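Long-range contacts in putative type VI secretion protein (PDB 4HH5), which probably serves type VI secretion as a ClpA/ClpB-family ATP-hydrolysing chaperone, represented here by its N-terminal domain: residues T39-L44 / L74-N79; H35-P40 / Q89-L94; D67-S72 / D132-L137. All blocks are in the same frame, centred on the assembly; numbering follows the deposited sequence.

In the fold
All three contacts lie in the mostly helical Clp N-terminal domain, crystallised here without the ATPase part of the longer protein. Contacts 1 and 2 share T39 and P40, where strand 37-38 runs into helix 40-50. Their centres are about 10 Å apart, and they touch through H42 CE1 and E37 O at 3.5 Å. Contacts 1 and 3 both use helix 66-78, with centres about 11 Å apart, and L44 CD1 meets L134 CD1 at 3.8 Å between them. Contacts 2 and 3 do not touch: their centres are about 19 Å apart, and the start of helix 40-50 in contact 1 bridges them.

Contact 1 of 3, residues T39-L44 / L74-N79; sequences TPEHWL and LGWLDN
W76 lies against E41 and pushes its rim into H42, so one indole makes most of this contact. Over one face lies E41: its CB makes a CH-pi contact with the six-membered ring, 3.5 Å from the W76 centroid and nearly on the ring normal. The chain then bends at chi2, which lays the carboxylate stacked along the same indole, the two planes only 5° apart, with E41 CD 3.7 Å from W76 CE2. One end of that carboxylate is tied down elsewhere, OE2 accepting from the backbone N of R130.

The aromatic pair is T-shaped. The edge of W76 meets the face of H42, with planes at 83° and H42 CE1 3.7 Å from W76 CZ3. L77 CD1 packs obliquely beside the imidazole, 3.6 Å from H42 CD2.

One bond fixes the rotation of the imidazole: T39 N donates almost straight to H42 ND1 (3.1 Å), close to the ring plane. It is half of a capping box at the start of the helix; in the other half H42 N donates to T39 OG1, an atom whose place in the model is less sure.

Helices 40-50 and 66-78 run closer to antiparallel than parallel here, their local axes 10.3 Å apart at 135°. Helix 17-32 packs on H42 through A26 and C30, and V129 from a loop adjoins E41.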
ATOM      1  N   THR A  39       7.634  -6.221  -2.444  1.00 23.13           N
ATOM      2  CA  THR A  39       6.956  -6.460  -1.172  1.00 22.47           C
ATOM      3  C   THR A  39       6.030  -5.289  -0.775  1.00 25.49           C
ATOM      4  O   THR A  39       6.203  -4.185  -1.311  1.00 23.85           O
ATOM      5  CB  THR A  39       8.000  -6.669  -0.069  1.00 26.55           C
ATOM      6  OG1 THR A  39       8.623  -5.415   0.188  1.00 28.03           O
ATOM      7  CG2 THR A  39       9.031  -7.758  -0.401  1.00 22.92           C
ATOM      8  N   PRO A  40       5.103  -5.471   0.216  1.00 22.05           N
ATOM      9  CA  PRO A  40       4.282  -4.330   0.665  1.00 21.02           C
ATOM     10  C   PRO A  40       5.138  -3.205   1.232  1.00 23.75           C
ATOM     11  O   PRO A  40       4.738  -2.059   1.124  1.00 22.79           O
ATOM     12  CB  PRO A  40       3.372  -4.936   1.743  1.00 22.65           C
ATOM     13  CG  PRO A  40       3.386  -6.402   1.490  1.00 27.38           C
ATOM     14  CD  PRO A  40       4.758  -6.696   0.970  1.00 23.29           C
ATOM     15  N   GLU A  41       6.334  -3.522   1.792  1.00 21.63           N
ATOM     16  CA  GLU A  41       7.255  -2.506   2.316  1.00 21.08           C
ATOM     17  C   GLU A  41       7.757  -1.607   1.184  1.00 22.82           C
ATOM     18  O   GLU A  41       7.822  -0.390   1.380  1.00 21.31           O
ATOM     19  CB  GLU A  41       8.435  -3.129   3.083  1.00 22.70           C
ATOM     20  CG  GLU A  41       8.058  -3.763   4.413  1.00 26.27           C
ATOM     21  CD  GLU A  41       7.569  -5.199   4.370  1.00 36.19           C
ATOM     22  OE1 GLU A  41       7.310  -5.733   3.266  1.00 25.16           O
ATOM     23  OE2 GLU A  41       7.454  -5.797   5.461  1.00 29.88           O
ATOM     24  N   HIS A  42       8.084  -2.198  -0.006  1.00 19.03           N
ATOM     25  CA  HIS A  42       8.525  -1.434  -1.188  1.00 18.98           C
ATOM     26  C   HIS A  42       7.404  -0.474  -1.616  1.00 20.06           C
ATOM     27  O   HIS A  42       7.669   0.693  -1.929  1.00 18.70           O
ATOM     28  CB  HIS A  42       8.867  -2.354  -2.371  1.00 20.28           C
ATOM     29  CG  HIS A  42      10.158  -3.107  -2.234  1.00 24.30           C
ATOM     30  ND1 HIS A  42      10.175  -4.474  -2.011  1.00 26.42           N
ATOM     31  CD2 HIS A  42      11.432  -2.667  -2.352  1.00 26.30           C
ATOM     32  CE1 HIS A  42      11.455  -4.815  -1.965  1.00 25.90           C
ATOM     33  NE2 HIS A  42      12.249  -3.768  -2.173  1.00 26.03           N
ATOM     34  N   TRP A  43       6.157  -0.974  -1.613  1.00 16.20           N
ATOM     35  CA  TRP A  43       4.965  -0.212  -1.971  1.00 16.20           C
ATOM     36  C   TRP A  43       4.706   0.922  -0.983  1.00 18.79           C
ATOM     37  O   TRP A  43       4.486   2.049  -1.415  1.00 18.10           O
ATOM     38  CB  TRP A  43       3.753  -1.138  -2.057  1.00 15.66           C
ATOM     39  CG  TRP A  43       2.624  -0.631  -2.911  1.00 16.71           C
ATOM     40  CD1 TRP A  43       2.589   0.519  -3.651  1.00 19.16           C
ATOM     41  CD2 TRP A  43       1.368  -1.285  -3.127  1.00 16.88           C
ATOM     42  NE1 TRP A  43       1.382   0.623  -4.303  1.00 18.74           N
ATOM     43  CE2 TRP A  43       0.620  -0.481  -4.011  1.00 20.31           C
ATOM     44  CE3 TRP A  43       0.812  -2.494  -2.677  1.00 18.74           C
ATOM     45  CZ2 TRP A  43      -0.648  -0.850  -4.464  1.00 20.08           C
ATOM     46  CZ3 TRP A  43      -0.444  -2.862  -3.132  1.00 20.51           C
ATOM     47  CH2 TRP A  43      -1.159  -2.044  -4.016  1.00 20.96           C
ATOM     48  N   LEU A  44       4.740   0.638   0.338  1.00 16.11           N
ATOM     49  CA  LEU A  44       4.507   1.654   1.383  1.00 16.19           C
ATOM     50  C   LEU A  44       5.535   2.780   1.316  1.00 19.43           C
ATOM     51  O   LEU A  44       5.168   3.944   1.463  1.00 17.99           O
ATOM     52  CB  LEU A  44       4.460   1.039   2.799  1.00 16.69           C
ATOM     53  CG  LEU A  44       3.240   0.156   3.116  1.00 22.00           C
ATOM     54  CD1 LEU A  44       3.525  -0.760   4.289  1.00 22.62           C
ATOM     55  CD2 LEU A  44       1.985   0.984   3.385  1.00 23.29           C
ATOM     56  N   LEU A  74      13.566   2.407   5.242  1.00 26.14           N
ATOM     57  CA  LEU A  74      14.912   2.489   4.658  1.00 27.07           C
ATOM     58  C   LEU A  74      15.797   1.383   5.212  1.00 30.44           C
ATOM     59  O   LEU A  74      16.563   0.781   4.456  1.00 29.60           O
ATOM     60  CB  LEU A  74      15.585   3.829   4.965  1.00 27.83           C
ATOM     61  CG  LEU A  74      15.222   5.041   4.135  1.00 33.41           C
ATOM     62  CD1 LEU A  74      16.145   6.176   4.479  1.00 33.98           C
ATOM     63  CD2 LEU A  74      15.324   4.758   2.644  1.00 35.77           C
ATOM     64  N   GLY A  75      15.696   1.159   6.526  1.00 27.34           N
ATOM     65  CA  GLY A  75      16.432   0.132   7.253  1.00 27.57           C
ATOM     66  C   GLY A  75      16.066  -1.244   6.746  1.00 31.88           C
ATOM     67  O   GLY A  75      16.947  -2.067   6.487  1.00 31.07           O
ATOM     68  N   TRP A  76      14.756  -1.479   6.559  1.00 28.32           N
ATOM     69  CA  TRP A  76      14.213  -2.716   6.019  1.00 28.60           C
ATOM     70  C   TRP A  76      14.725  -2.916   4.586  1.00 33.85           C
ATOM     71  O   TRP A  76      15.125  -4.025   4.243  1.00 34.33           O
ATOM     72  CB  TRP A  76      12.670  -2.699   6.055  1.00 27.56           C
ATOM     73  CG  TRP A  76      12.049  -3.936   5.481  1.00 28.41           C
ATOM     74  CD1 TRP A  76      11.652  -5.047   6.165  1.00 31.48           C
ATOM     75  CD2 TRP A  76      11.800  -4.205   4.095  1.00 28.73           C
ATOM     76  NE1 TRP A  76      11.151  -5.983   5.294  1.00 31.12           N
ATOM     77  CE2 TRP A  76      11.249  -5.500   4.014  1.00 32.61           C
ATOM     78  CE3 TRP A  76      12.006  -3.479   2.903  1.00 30.21           C
ATOM     79  CZ2 TRP A  76      10.884  -6.081   2.795  1.00 32.30           C
ATOM     80  CZ3 TRP A  76      11.675  -4.065   1.696  1.00 31.64           C
ATOM     81  CH2 TRP A  76      11.112  -5.348   1.649  1.00 32.49           C
ATOM     82  N   LEU A  77      14.721  -1.845   3.765  1.00 30.68           N
ATOM     83  CA  LEU A  77      15.178  -1.848   2.370  1.00 30.99           C
ATOM     84  C   LEU A  77      16.656  -2.259   2.256  1.00 37.21           C
ATOM     85  O   LEU A  77      16.999  -3.120   1.439  1.00 37.22           O
ATOM     86  CB  LEU A  77      14.948  -0.456   1.748  1.00 30.97           C
ATOM     87  CG  LEU A  77      15.148  -0.312   0.238  1.00 36.06           C
ATOM     88  CD1 LEU A  77      13.985  -0.922  -0.537  1.00 35.73           C
ATOM     89  CD2 LEU A  77      15.320   1.153  -0.148  1.00 37.98           C
ATOM     90  N   ASP A  78      17.513  -1.672   3.101  1.00 34.98           N
ATOM     91  CA  ASP A  78      18.951  -1.927   3.108  1.00 35.52           C
ATOM     92  C   ASP A  78      19.341  -3.284   3.706  1.00 40.03           C
ATOM     93  O   ASP A  78      20.437  -3.771   3.426  1.00 39.85           O
ATOM     94  CB  ASP A  78      19.706  -0.758   3.763  1.00 37.59           C
ATOM     95  CG  ASP A  78      19.471   0.594   3.100  1.00 51.31           C
ATOM     96  OD1 ASP A  78      19.298   0.630   1.857  1.00 52.89           O
ATOM     97  OD2 ASP A  78      19.458   1.616   3.824  1.00 58.08           O
ATOM     98  N   ASN A  79      18.440  -3.905   4.497  1.00 36.45           N
ATOM     99  CA  ASN A  79      18.663  -5.213   5.118  1.00 36.63           C
ATOM    100  C   ASN A  79      18.121  -6.372   4.281  1.00 40.32           C
ATOM    101  O   ASN A  79      18.295  -7.530   4.655  1.00 39.51           O
ATOM    102  CB  ASN A  79      18.105  -5.258   6.551  1.00 38.30           C
ATOM    103  CG  ASN A  79      18.786  -4.342   7.543  1.00 65.28           C
ATOM    104  OD1 ASN A  79      19.747  -3.626   7.231  1.00 59.86           O
ATOM    105  ND2 ASN A  79      18.266  -4.315   8.764  1.00 59.32           N
TER

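Contact 2 of 3, residues H35-P40 / Q89-L94; sequences HAEITP and QLAQSL
I38 is gripped by backbone and side chain alike. Its N donates to Q89 O over 2.7 Å and its O accepts from A91 N over 2.9 Å, while Q89 N binds A36 O one step earlier. These three bonds make a two-stranded parallel sheet, with E37 and Q89 on one face and I38 and L90 on the other. On the latter face I38 CD1 meets L90 CD2. The CG2 branch of I38, anti to the backbone N, packs against L94 CD2 at 3.7 Å, and L94 CD1 runs alongside the P40 ring. On the E37 face, E37 CB rests 3.8 Å from A91 CB. S93 OG comes up to P40 CD, 3.3 Å away.

One layer out, helix 17-32 backs I38 through A26, A27 and C30 and meets L94 through L23. A36 N is hydrogen-bonded to S83 OG just before the strand.

A water links E37 OE2, to which it donates at 2.8 Å, with Q92 N in the first turn of helix 92-107. The carboxylate thus lies close to a helix N-terminus, where the dipole would probably favour its charge, while the I38 side of the contact is held by apolar packing.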
ATOM      1  N   HIS A  35      16.433  -6.893  -7.054  1.00 37.97           N
ATOM      2  CA  HIS A  35      15.638  -7.754  -6.175  1.00 38.07           C
ATOM      3  C   HIS A  35      14.534  -8.515  -6.877  1.00 39.52           C
ATOM      4  O   HIS A  35      13.893  -7.983  -7.786  1.00 39.44           O
ATOM      5  CB  HIS A  35      15.132  -6.991  -4.949  1.00 39.63           C
ATOM      6  CG  HIS A  35      16.230  -6.638  -3.994  1.00 43.79           C
ATOM      7  ND1 HIS A  35      16.341  -5.374  -3.453  1.00 46.00           N
ATOM      8  CD2 HIS A  35      17.251  -7.397  -3.536  1.00 46.27           C
ATOM      9  CE1 HIS A  35      17.406  -5.406  -2.670  1.00 45.76           C
ATOM     10  NE2 HIS A  35      17.991  -6.602  -2.693  1.00 46.27           N
ATOM     11  N   ALA A  36      14.334  -9.781  -6.475  1.00 33.62           N
ATOM     12  CA  ALA A  36      13.338 -10.648  -7.101  1.00 32.74           C
ATOM     13  C   ALA A  36      11.894 -10.285  -6.794  1.00 33.40           C
ATOM     14  O   ALA A  36      11.042 -10.446  -7.666  1.00 32.97           O
ATOM     15  CB  ALA A  36      13.592 -12.107  -6.741  1.00 33.56           C
ATOM     16  N   GLU A  37      11.594  -9.856  -5.555  1.00 28.41           N
ATOM     17  CA  GLU A  37      10.196  -9.617  -5.188  1.00 27.42           C
ATOM     18  C   GLU A  37       9.796  -8.223  -4.719  1.00 28.57           C
ATOM     19  O   GLU A  37      10.476  -7.621  -3.896  1.00 27.69           O
ATOM     20  CB  GLU A  37       9.689 -10.705  -4.227  1.00 29.05           C
ATOM     21  CG  GLU A  37       9.758 -12.124  -4.825  1.00 44.31           C
ATOM     22  CD  GLU A  37       9.181 -13.234  -3.978  1.00 67.39           C
ATOM     23  OE1 GLU A  37       8.749 -14.265  -4.503  1.00 64.94           O
ATOM     24  OE2 GLU A  37       9.194 -13.084  -2.656  1.00 59.63           O
ATOM     25  N   ILE A  38       8.650  -7.739  -5.221  1.00 24.38           N
ATOM     26  CA  ILE A  38       8.079  -6.446  -4.835  1.00 23.80           C
ATOM     27  C   ILE A  38       7.217  -6.742  -3.606  1.00 27.31           C
ATOM     28  O   ILE A  38       6.226  -7.472  -3.705  1.00 27.03           O
ATOM     29  CB  ILE A  38       7.272  -5.772  -5.989  1.00 26.61           C
ATOM     30  CG1 ILE A  38       8.107  -5.673  -7.281  1.00 26.54           C
ATOM     31  CG2 ILE A  38       6.758  -4.390  -5.557  1.00 26.77           C
ATOM     32  CD1 ILE A  38       7.330  -5.753  -8.565  1.00 30.23           C
ATOM     33  N   THR A  39       7.634  -6.221  -2.444  1.00 23.13           N
ATOM     34  CA  THR A  39       6.956  -6.460  -1.172  1.00 22.47           C
ATOM     35  C   THR A  39       6.030  -5.289  -0.775  1.00 25.49           C
ATOM     36  O   THR A  39       6.203  -4.185  -1.311  1.00 23.85           O
ATOM     37  CB  THR A  39       8.000  -6.669  -0.069  1.00 26.55           C
ATOM     38  OG1 THR A  39       8.623  -5.415   0.188  1.00 28.03           O
ATOM     39  CG2 THR A  39       9.031  -7.758  -0.401  1.00 22.92           C
ATOM     40  N   PRO A  40       5.103  -5.471   0.216  1.00 22.05           N
ATOM     41  CA  PRO A  40       4.282  -4.330   0.665  1.00 21.02           C
ATOM     42  C   PRO A  40       5.138  -3.205   1.232  1.00 23.75           C
ATOM     43  O   PRO A  40       4.738  -2.059   1.124  1.00 22.79           O
ATOM     44  CB  PRO A  40       3.372  -4.936   1.743  1.00 22.65           C
ATOM     45  CG  PRO A  40       3.386  -6.402   1.490  1.00 27.38           C
ATOM     46  CD  PRO A  40       4.758  -6.696   0.970  1.00 23.29           C
ATOM     47  N   GLN A  89       9.004  -9.514  -9.574  1.00 31.11           N
ATOM     48  CA  GLN A  89       7.679 -10.069  -9.481  1.00 29.97           C
ATOM     49  C   GLN A  89       7.051  -9.571  -8.202  1.00 31.00           C
ATOM     50  O   GLN A  89       7.760  -9.231  -7.255  1.00 29.72           O
ATOM     51  CB  GLN A  89       7.760 -11.594  -9.374  1.00 31.44           C
ATOM     52  CG  GLN A  89       7.652 -12.303 -10.695  1.00 52.19           C
ATOM     53  CD  GLN A  89       7.644 -13.805 -10.523  1.00 74.78           C
ATOM     54  OE1 GLN A  89       8.082 -14.361  -9.500  1.00 68.48           O
ATOM     55  NE2 GLN A  89       7.161 -14.493 -11.542  1.00 70.11           N
ATOM     56  N   LEU A  90       5.714  -9.652  -8.121  1.00 27.43           N
ATOM     57  CA  LEU A  90       5.013  -9.284  -6.899  1.00 26.91           C
ATOM     58  C   LEU A  90       5.186 -10.425  -5.908  1.00 30.36           C
ATOM     59  O   LEU A  90       5.007 -11.597  -6.276  1.00 30.58           O
ATOM     60  CB  LEU A  90       3.520  -9.071  -7.181  1.00 27.07           C
ATOM     61  CG  LEU A  90       3.173  -7.942  -8.153  1.00 32.12           C
ATOM     62  CD1 LEU A  90       1.701  -7.946  -8.475  1.00 32.29           C
ATOM     63  CD2 LEU A  90       3.562  -6.571  -7.582  1.00 34.00           C
ATOM     64  N   ALA A  91       5.543 -10.097  -4.662  1.00 25.74           N
ATOM     65  CA  ALA A  91       5.681 -11.107  -3.619  1.00 24.95           C
ATOM     66  C   ALA A  91       4.292 -11.662  -3.250  1.00 29.49           C
ATOM     67  O   ALA A  91       3.267 -11.013  -3.513  1.00 28.63           O
ATOM     68  CB  ALA A  91       6.340 -10.513  -2.392  1.00 25.15           C
ATOM     69  N   GLN A  92       4.274 -12.872  -2.661  1.00 26.82           N
ATOM     70  CA  GLN A  92       3.098 -13.591  -2.157  1.00 26.63           C
ATOM     71  C   GLN A  92       2.290 -12.674  -1.225  1.00 28.88           C
ATOM     72  O   GLN A  92       1.072 -12.579  -1.379  1.00 28.98           O
ATOM     73  CB  GLN A  92       3.570 -14.871  -1.432  1.00 28.59           C
ATOM     74  CG  GLN A  92       2.578 -15.522  -0.470  1.00 50.46           C
ATOM     75  N   SER A  93       2.979 -11.973  -0.297  1.00 24.01           N
ATOM     76  CA  SER A  93       2.373 -11.043   0.657  1.00 24.17           C
ATOM     77  C   SER A  93       1.735  -9.843  -0.057  1.00 26.60           C
ATOM     78  O   SER A  93       0.728  -9.319   0.428  1.00 24.72           O
ATOM     79  CB  SER A  93       3.415 -10.557   1.660  1.00 28.91           C
ATOM     80  OG  SER A  93       4.518  -9.990   0.969  1.00 38.06           O
ATOM     81  N   LEU A  94       2.316  -9.416  -1.209  1.00 23.44           N
ATOM     82  CA  LEU A  94       1.764  -8.309  -1.984  1.00 23.55           C
ATOM     83  C   LEU A  94       0.500  -8.701  -2.735  1.00 25.99           C
ATOM     84  O   LEU A  94      -0.439  -7.906  -2.767  1.00 23.17           O
ATOM     85  CB  LEU A  94       2.794  -7.635  -2.909  1.00 24.26           C
ATOM     86  CG  LEU A  94       2.462  -6.181  -3.295  1.00 29.81           C
ATOM     87  CD1 LEU A  94       1.960  -5.408  -2.104  1.00 30.90           C
ATOM     88  CD2 LEU A  94       3.663  -5.473  -3.819  1.00 32.33           C
TER
HETATM   89  O   HOH W   1       6.938 -14.248  -1.581  1.00 44.65           O

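Contact 3 of 3, residues D67-S72 / D132-L137; sequences DAIWQS and DGLWPL
I69 and S72, one turn apart on helix 66-78, face the 3-10 segment 132-137, and they pack against it in different ways. I69 fills the buried end with all its branches. With CG1 beside the backbone N (chi1 -58°), CG2 is turned anti to it and lies against L134 CD2 at 3.7 Å, the two side chains crossing at about a right angle. CD1 reaches onward and meets P136 CG tip to tip at 3.9 Å, with L137 CD1 at a similar distance. I69 CG1 comes to 3.8 Å from G133 O.

Here a helix packs on a 3-10 segment of the Clp N-terminal domain. That segment, held by i to i+3 bonds such as L137 N to L134 O, lies in the connection between helices 115-124 and 142-147. Deeper in, L44 of helix 40-50 touches both L134 and L137, L48 touches I69, and L119 and L122 of helix 115-124 lie on L137. W64 joins I69 and P136 from the loop before helix 66-78.

Toward S72 and G133, both partly exposed, side-chain packing gives way to a close approach of the backbones, the CA atoms of S72 and G133 being 5.1 Å apart. S72 OG is 3.3 Å from G133 CA, an approach that glycine permits because it carries no side chain to stand in the way. No hydrogen bond crosses the gap. The hydroxyl donates back to A68 O over 2.7 Å, and that carbonyl also takes S72 N from the opposite face of its plane.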
ATOM      1  N   ASP A  67       8.897  10.459  10.186  1.00 20.46           N
ATOM      2  CA  ASP A  67      10.344  10.301  10.000  1.00 21.03           C
ATOM      3  C   ASP A  67      10.793   8.922  10.448  1.00 24.18           C
ATOM      4  O   ASP A  67      11.553   8.290   9.728  1.00 24.39           O
ATOM      5  CB  ASP A  67      11.139  11.396  10.744  1.00 23.21           C
ATOM      6  CG  ASP A  67      11.199  12.739  10.037  1.00 39.63           C
ATOM      7  OD1 ASP A  67      10.327  13.002   9.177  1.00 40.20           O
ATOM      8  OD2 ASP A  67      12.113  13.538  10.354  1.00 48.59           O
ATOM      9  N   ALA A  68      10.308   8.450  11.622  1.00 21.16           N
ATOM     10  CA  ALA A  68      10.640   7.128  12.158  1.00 20.90           C
ATOM     11  C   ALA A  68      10.097   6.014  11.252  1.00 23.78           C
ATOM     12  O   ALA A  68      10.778   5.008  11.063  1.00 23.00           O
ATOM     13  CB  ALA A  68      10.123   6.978  13.574  1.00 21.72           C
ATOM     14  N   ILE A  69       8.907   6.215  10.646  1.00 20.15           N
ATOM     15  CA  ILE A  69       8.326   5.233   9.720  1.00 19.32           C
ATOM     16  C   ILE A  69       9.202   5.137   8.475  1.00 21.70           C
ATOM     17  O   ILE A  69       9.518   4.031   8.042  1.00 19.16           O
ATOM     18  CB  ILE A  69       6.843   5.537   9.361  1.00 21.81           C
ATOM     19  CG1 ILE A  69       5.945   5.584  10.626  1.00 20.70           C
ATOM     20  CG2 ILE A  69       6.314   4.510   8.342  1.00 23.07           C
ATOM     21  CD1 ILE A  69       4.549   6.175  10.408  1.00 25.35           C
ATOM     22  N   TRP A  70       9.589   6.300   7.906  1.00 20.54           N
ATOM     23  CA  TRP A  70      10.445   6.384   6.722  1.00 21.73           C
ATOM     24  C   TRP A  70      11.792   5.698   6.984  1.00 25.44           C
ATOM     25  O   TRP A  70      12.225   4.899   6.160  1.00 25.90           O
ATOM     26  CB  TRP A  70      10.665   7.854   6.299  1.00 21.22           C
ATOM     27  CG  TRP A  70      11.590   7.997   5.124  1.00 22.28           C
ATOM     28  CD1 TRP A  70      12.903   8.362   5.152  1.00 25.36           C
ATOM     29  CD2 TRP A  70      11.294   7.667   3.762  1.00 21.78           C
ATOM     30  NE1 TRP A  70      13.434   8.318   3.881  1.00 24.19           N
ATOM     31  CE2 TRP A  70      12.468   7.890   3.010  1.00 25.48           C
ATOM     32  CE3 TRP A  70      10.140   7.216   3.098  1.00 22.67           C
ATOM     33  CZ2 TRP A  70      12.525   7.671   1.628  1.00 24.59           C
ATOM     34  CZ3 TRP A  70      10.191   7.030   1.726  1.00 23.75           C
ATOM     35  CH2 TRP A  70      11.372   7.255   1.006  1.00 24.28           C
ATOM     36  N   GLN A  71      12.438   6.004   8.125  1.00 22.38           N
ATOM     37  CA  GLN A  71      13.732   5.417   8.512  1.00 22.90           C
ATOM     38  C   GLN A  71      13.663   3.897   8.684  1.00 25.92           C
ATOM     39  O   GLN A  71      14.593   3.199   8.294  1.00 25.17           O
ATOM     40  CB  GLN A  71      14.290   6.084   9.779  1.00 24.55           C
ATOM     41  CG  GLN A  71      14.841   7.499   9.560  1.00 40.41           C
ATOM     42  CD  GLN A  71      16.032   7.566   8.627  1.00 62.49           C
ATOM     43  OE1 GLN A  71      16.943   6.726   8.664  1.00 59.60           O
ATOM     44  NE2 GLN A  71      16.058   8.581   7.777  1.00 53.63           N
ATOM     45  N   SER A  72      12.545   3.389   9.238  1.00 22.88           N
ATOM     46  CA  SER A  72      12.319   1.952   9.437  1.00 22.41           C
ATOM     47  C   SER A  72      12.226   1.247   8.086  1.00 25.31           C
ATOM     48  O   SER A  72      12.791   0.165   7.923  1.00 24.88           O
ATOM     49  CB  SER A  72      11.040   1.728  10.238  1.00 26.32           C
ATOM     50  OG  SER A  72      11.158   2.351  11.509  1.00 35.85           O
ATOM     51  N   ASP A 132       9.005  -3.686  11.922  1.00 26.56           N
ATOM     52  CA  ASP A 132       8.578  -3.192  13.239  1.00 26.64           C
ATOM     53  C   ASP A 132       8.163  -1.725  13.336  1.00 28.22           C
ATOM     54  O   ASP A 132       7.215  -1.418  14.060  1.00 27.24           O
ATOM     55  CB  ASP A 132       9.606  -3.537  14.320  1.00 29.40           C
ATOM     56  CG  ASP A 132       9.374  -4.899  14.925  1.00 47.63           C
ATOM     57  OD1 ASP A 132       9.794  -5.899  14.307  1.00 49.14           O
ATOM     58  OD2 ASP A 132       8.745  -4.970  16.003  1.00 59.29           O
ATOM     59  N   GLY A 133       8.868  -0.850  12.621  1.00 24.04           N
ATOM     60  CA  GLY A 133       8.595   0.587  12.606  1.00 23.66           C
ATOM     61  C   GLY A 133       7.287   0.994  11.952  1.00 26.78           C
ATOM     62  O   GLY A 133       6.940   2.182  11.950  1.00 25.85           O
ATOM     63  N   LEU A 134       6.546   0.015  11.392  1.00 22.20           N
ATOM     64  CA  LEU A 134       5.248   0.265  10.766  1.00 21.48           C
ATOM     65  C   LEU A 134       4.090   0.160  11.784  1.00 23.08           C
ATOM     66  O   LEU A 134       2.926   0.260  11.396  1.00 21.77           O
ATOM     67  CB  LEU A 134       5.020  -0.669   9.559  1.00 21.50           C
ATOM     68  CG  LEU A 134       5.883  -0.425   8.309  1.00 26.94           C
ATOM     69  CD1 LEU A 134       5.661  -1.510   7.293  1.00 26.88           C
ATOM     70  CD2 LEU A 134       5.561   0.913   7.654  1.00 30.13           C
ATOM     71  N   TRP A 135       4.410   0.007  13.094  1.00 18.85           N
ATOM     72  CA  TRP A 135       3.404  -0.078  14.163  1.00 18.09           C
ATOM     73  C   TRP A 135       2.315   1.035  14.148  1.00 20.33           C
ATOM     74  O   TRP A 135       1.165   0.686  14.437  1.00 20.18           O
ATOM     75  CB  TRP A 135       4.050  -0.262  15.561  1.00 17.02           C
ATOM     76  CG  TRP A 135       4.808   0.935  16.044  1.00 17.82           C
ATOM     77  CD1 TRP A 135       6.149   1.150  15.950  1.00 20.73           C
ATOM     78  CD2 TRP A 135       4.257   2.093  16.689  1.00 17.78           C
ATOM     79  NE1 TRP A 135       6.471   2.379  16.482  1.00 20.30           N
ATOM     80  CE2 TRP A 135       5.324   2.988  16.924  1.00 21.37           C
ATOM     81  CE3 TRP A 135       2.948   2.490  17.038  1.00 19.06           C
ATOM     82  CZ2 TRP A 135       5.132   4.246  17.507  1.00 20.85           C
ATOM     83  CZ3 TRP A 135       2.756   3.745  17.596  1.00 20.58           C
ATOM     84  CH2 TRP A 135       3.837   4.606  17.829  1.00 21.14           C
ATOM     85  N   PRO A 136       2.578   2.335  13.775  1.00 15.67           N
ATOM     86  CA  PRO A 136       1.475   3.334  13.767  1.00 15.42           C
ATOM     87  C   PRO A 136       0.340   3.013  12.795  1.00 19.58           C
ATOM     88  O   PRO A 136      -0.815   3.343  13.059  1.00 16.97           O
ATOM     89  CB  PRO A 136       2.176   4.644  13.371  1.00 17.15           C
ATOM     90  CG  PRO A 136       3.631   4.423  13.742  1.00 21.36           C
ATOM     91  CD  PRO A 136       3.858   2.979  13.392  1.00 16.88           C
ATOM     92  N   LEU A 137       0.674   2.347  11.679  1.00 18.77           N
ATOM     93  CA  LEU A 137      -0.273   1.936  10.639  1.00 19.22           C
ATOM     94  C   LEU A 137      -1.277   0.894  11.180  1.00 24.43           C
ATOM     95  O   LEU A 137      -2.355   0.744  10.622  1.00 26.00           O
ATOM     96  CB  LEU A 137       0.515   1.367   9.437  1.00 19.44           C
ATOM     97  CG  LEU A 137       1.153   2.390   8.463  1.00 23.70           C
ATOM     98  CD1 LEU A 137       2.393   3.055   9.048  1.00 23.53           C
ATOM     99  CD2 LEU A 137       1.538   1.729   7.161  1.00 25.53           C
TER